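Nitrite transporter NirC (Salmonella enterica subsp. enterica serovar Typhimurium, PDB 4FC4) carries nitrite across the cytoplasmic membrane in both directions, uptake and export, as a pentameric channel of the formate/nitrite transporter family. Local coordinates at residues Leu121-Gly126 against Phe205-Phe210. Numbering follows the deposited sequence.
Sequences LLYSWG and FALSWF
Leu121 lays one methyl over a face of the Phe210 ring, a CH-pi contact with CD2 3.8 Å from the centroid of that ring and 23° off its normal. The methyl is displaced toward the rim at CE2 and CZ, with Leu121 CD2 3.6 Å from Phe210 CZ. CG of Leu121 backs it up, 3.9 Å from Phe210 CE2. The CB of Phe210 already points toward helix 98-125, and CG anti to the carbonyl carbon (chi1 -58°) turns the ring to meet Leu121; Val117 and Ala120, earlier on helix 98-125, also touch it.

The second apolar contact joins Tyr123 and Leu207, whose side chains meet at about a right angle. CD2 of Leu207 approaches the tyrosine ring obliquely, 3.5 Å from Tyr123 CD2, while its side chain also packs on Ala120. Beyond this contact the phenol OH is hydrogen-bonded to Leu130 N, which ties the ring to the chain following the helix; Tyr195 of a neighbouring subunit packs on the Tyr123 side chain.

Ser124, beside the Leu121-Phe210 pair, approaches more loosely, its OG 4.3 Å from Phe210 CB. No hydrogen bond links the segments. This is side-chain packing between the C-terminal ends of two helices, 98-125 and 198-209, within the all-helical, aquaporin-like fold of the formate/nitrite transporter family.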
loop_
_atom_site.group_PDB
_atom_site.type_symbol
_atom_site.label_atom_id
_atom_site.label_comp_id
_atom_site.label_asym_id
_atom_site.label_seq_id
_atom_site.Cartn_x
_atom_site.Cartn_y
_atom_site.Cartn_z
ATOM N N LEU B 121 26.641 -18.177 4.646
ATOM C CA LEU B 121 26.954 -19.607 4.808
ATOM C C LEU B 121 25.696 -20.501 4.736
ATOM O O LEU B 121 25.708 -21.545 4.061
ATOM C CB LEU B 121 27.658 -19.841 6.127
ATOM C CG LEU B 121 29.167 -19.719 6.238
ATOM C CD1 LEU B 121 29.566 -20.258 7.629
ATOM C CD2 LEU B 121 29.879 -20.520 5.129
ATOM N N LEU B 122 24.661 -20.128 5.485
ATOM C CA LEU B 122 23.479 -20.902 5.550
ATOM C C LEU B 122 22.859 -20.983 4.154
ATOM O O LEU B 122 22.394 -22.042 3.749
ATOM C CB LEU B 122 22.460 -20.286 6.532
ATOM C CG LEU B 122 22.763 -20.150 8.044
ATOM C CD1 LEU B 122 21.603 -19.376 8.703
ATOM C CD2 LEU B 122 22.989 -21.482 8.769
ATOM N N TYR B 123 22.851 -19.866 3.421
ATOM C CA TYR B 123 22.211 -19.828 2.096
ATOM C C TYR B 123 22.966 -20.782 1.138
ATOM O O TYR B 123 22.402 -21.488 0.269
ATOM C CB TYR B 123 22.152 -18.369 1.623
ATOM C CG TYR B 123 21.661 -18.231 0.216
ATOM C CD1 TYR B 123 20.309 -18.297 -0.073
ATOM C CD2 TYR B 123 22.555 -18.036 -0.808
ATOM C CE1 TYR B 123 19.857 -18.220 -1.378
ATOM C CE2 TYR B 123 22.127 -17.930 -2.093
ATOM C CZ TYR B 123 20.762 -18.048 -2.367
ATOM O OH TYR B 123 20.344 -17.951 -3.662
ATOM N N SER B 124 24.266 -20.861 1.369
ATOM C CA SER B 124 25.138 -21.719 0.609
ATOM C C SER B 124 24.908 -23.220 0.878
ATOM O O SER B 124 24.755 -24.037 -0.068
ATOM C CB SER B 124 26.574 -21.317 0.914
ATOM O OG SER B 124 27.442 -22.306 0.469
ATOM N N TRP B 125 24.868 -23.574 2.160
ATOM C CA TRP B 125 24.568 -24.908 2.579
ATOM C C TRP B 125 23.167 -25.267 2.205
ATOM O O TRP B 125 22.828 -26.451 2.067
ATOM C CB TRP B 125 24.751 -24.986 4.096
ATOM C CG TRP B 125 26.173 -24.847 4.598
ATOM C CD1 TRP B 125 27.346 -25.132 3.900
ATOM C CD2 TRP B 125 26.630 -24.430 5.942
ATOM N NE1 TRP B 125 28.471 -24.919 4.687
ATOM C CE2 TRP B 125 28.115 -24.522 5.926
ATOM C CE3 TRP B 125 25.996 -24.029 7.121
ATOM C CZ2 TRP B 125 28.893 -24.219 7.046
ATOM C CZ3 TRP B 125 26.797 -23.713 8.239
ATOM C CH2 TRP B 125 28.219 -23.830 8.206
ATOM N N GLY B 126 22.316 -24.233 2.117
ATOM C CA GLY B 126 20.945 -24.283 1.552
ATOM C C GLY B 126 20.846 -24.382 0.020
ATOM O O GLY B 126 19.714 -24.324 -0.572
ATOM N N PHE B 205 29.349 -9.725 -0.545
ATOM C CA PHE B 205 30.699 -10.180 -0.736
ATOM C C PHE B 205 30.883 -11.614 -0.323
ATOM O O PHE B 205 31.663 -12.334 -0.954
ATOM C CB PHE B 205 31.719 -9.257 -0.086
ATOM C CG PHE B 205 31.821 -7.896 -0.753
ATOM C CD1 PHE B 205 31.760 -7.770 -2.116
ATOM C CD2 PHE B 205 31.959 -6.735 -0.002
ATOM C CE1 PHE B 205 31.838 -6.519 -2.723
ATOM C CE2 PHE B 205 32.048 -5.482 -0.603
ATOM C CZ PHE B 205 31.983 -5.375 -1.968
ATOM N N ALA B 206 30.117 -12.060 0.685
ATOM C CA ALA B 206 30.325 -13.396 1.246
ATOM C C ALA B 206 29.655 -14.410 0.287
ATOM O O ALA B 206 30.238 -15.471 -0.067
ATOM C CB ALA B 206 29.821 -13.471 2.692
ATOM N N LEU B 207 28.471 -14.048 -0.178
ATOM C CA LEU B 207 27.744 -14.817 -1.177
ATOM C C LEU B 207 28.553 -15.045 -2.462
ATOM O O LEU B 207 28.645 -16.164 -2.958
ATOM C CB LEU B 207 26.464 -14.062 -1.541
ATOM C CG LEU B 207 25.331 -14.062 -0.524
ATOM C CD1 LEU B 207 24.225 -13.190 -1.078
ATOM C CD2 LEU B 207 24.849 -15.491 -0.202
ATOM N N SER B 208 29.136 -13.991 -3.024
ATOM C CA SER B 208 29.980 -14.205 -4.168
ATOM C C SER B 208 31.208 -15.052 -3.787
ATOM O O SER B 208 31.629 -15.955 -4.553
ATOM C CB SER B 208 30.379 -12.894 -4.842
ATOM O OG SER B 208 31.150 -13.217 -5.985
ATOM N N TRP B 209 31.766 -14.801 -2.603
ATOM C CA TRP B 209 32.964 -15.545 -2.161
ATOM C C TRP B 209 32.712 -17.026 -2.076
ATOM O O TRP B 209 33.562 -17.830 -2.502
ATOM C CB TRP B 209 33.504 -15.016 -0.827
ATOM C CG TRP B 209 34.846 -15.611 -0.473
ATOM C CD1 TRP B 209 35.135 -16.495 0.565
ATOM C CD2 TRP B 209 36.137 -15.405 -1.167
ATOM N NE1 TRP B 209 36.471 -16.839 0.572
ATOM C CE2 TRP B 209 37.135 -16.226 -0.433
ATOM C CE3 TRP B 209 36.557 -14.650 -2.272
ATOM C CZ2 TRP B 209 38.482 -16.270 -0.807
ATOM C CZ3 TRP B 209 37.920 -14.700 -2.634
ATOM C CH2 TRP B 209 38.855 -15.495 -1.914
ATOM N N PHE B 210 31.540 -17.407 -1.536
ATOM C CA PHE B 210 31.222 -18.827 -1.371
ATOM C C PHE B 210 30.715 -19.439 -2.680
ATOM O O PHE B 210 30.397 -20.601 -2.730
ATOM C CB PHE B 210 30.183 -19.073 -0.256
ATOM C CG PHE B 210 30.587 -18.561 1.114
ATOM C CD1 PHE B 210 31.901 -18.730 1.601
ATOM C CD2 PHE B 210 29.630 -17.929 1.938
ATOM C CE1 PHE B 210 32.259 -18.231 2.848
ATOM C CE2 PHE B 210 29.971 -17.454 3.193
ATOM C CZ PHE B 210 31.288 -17.605 3.659
#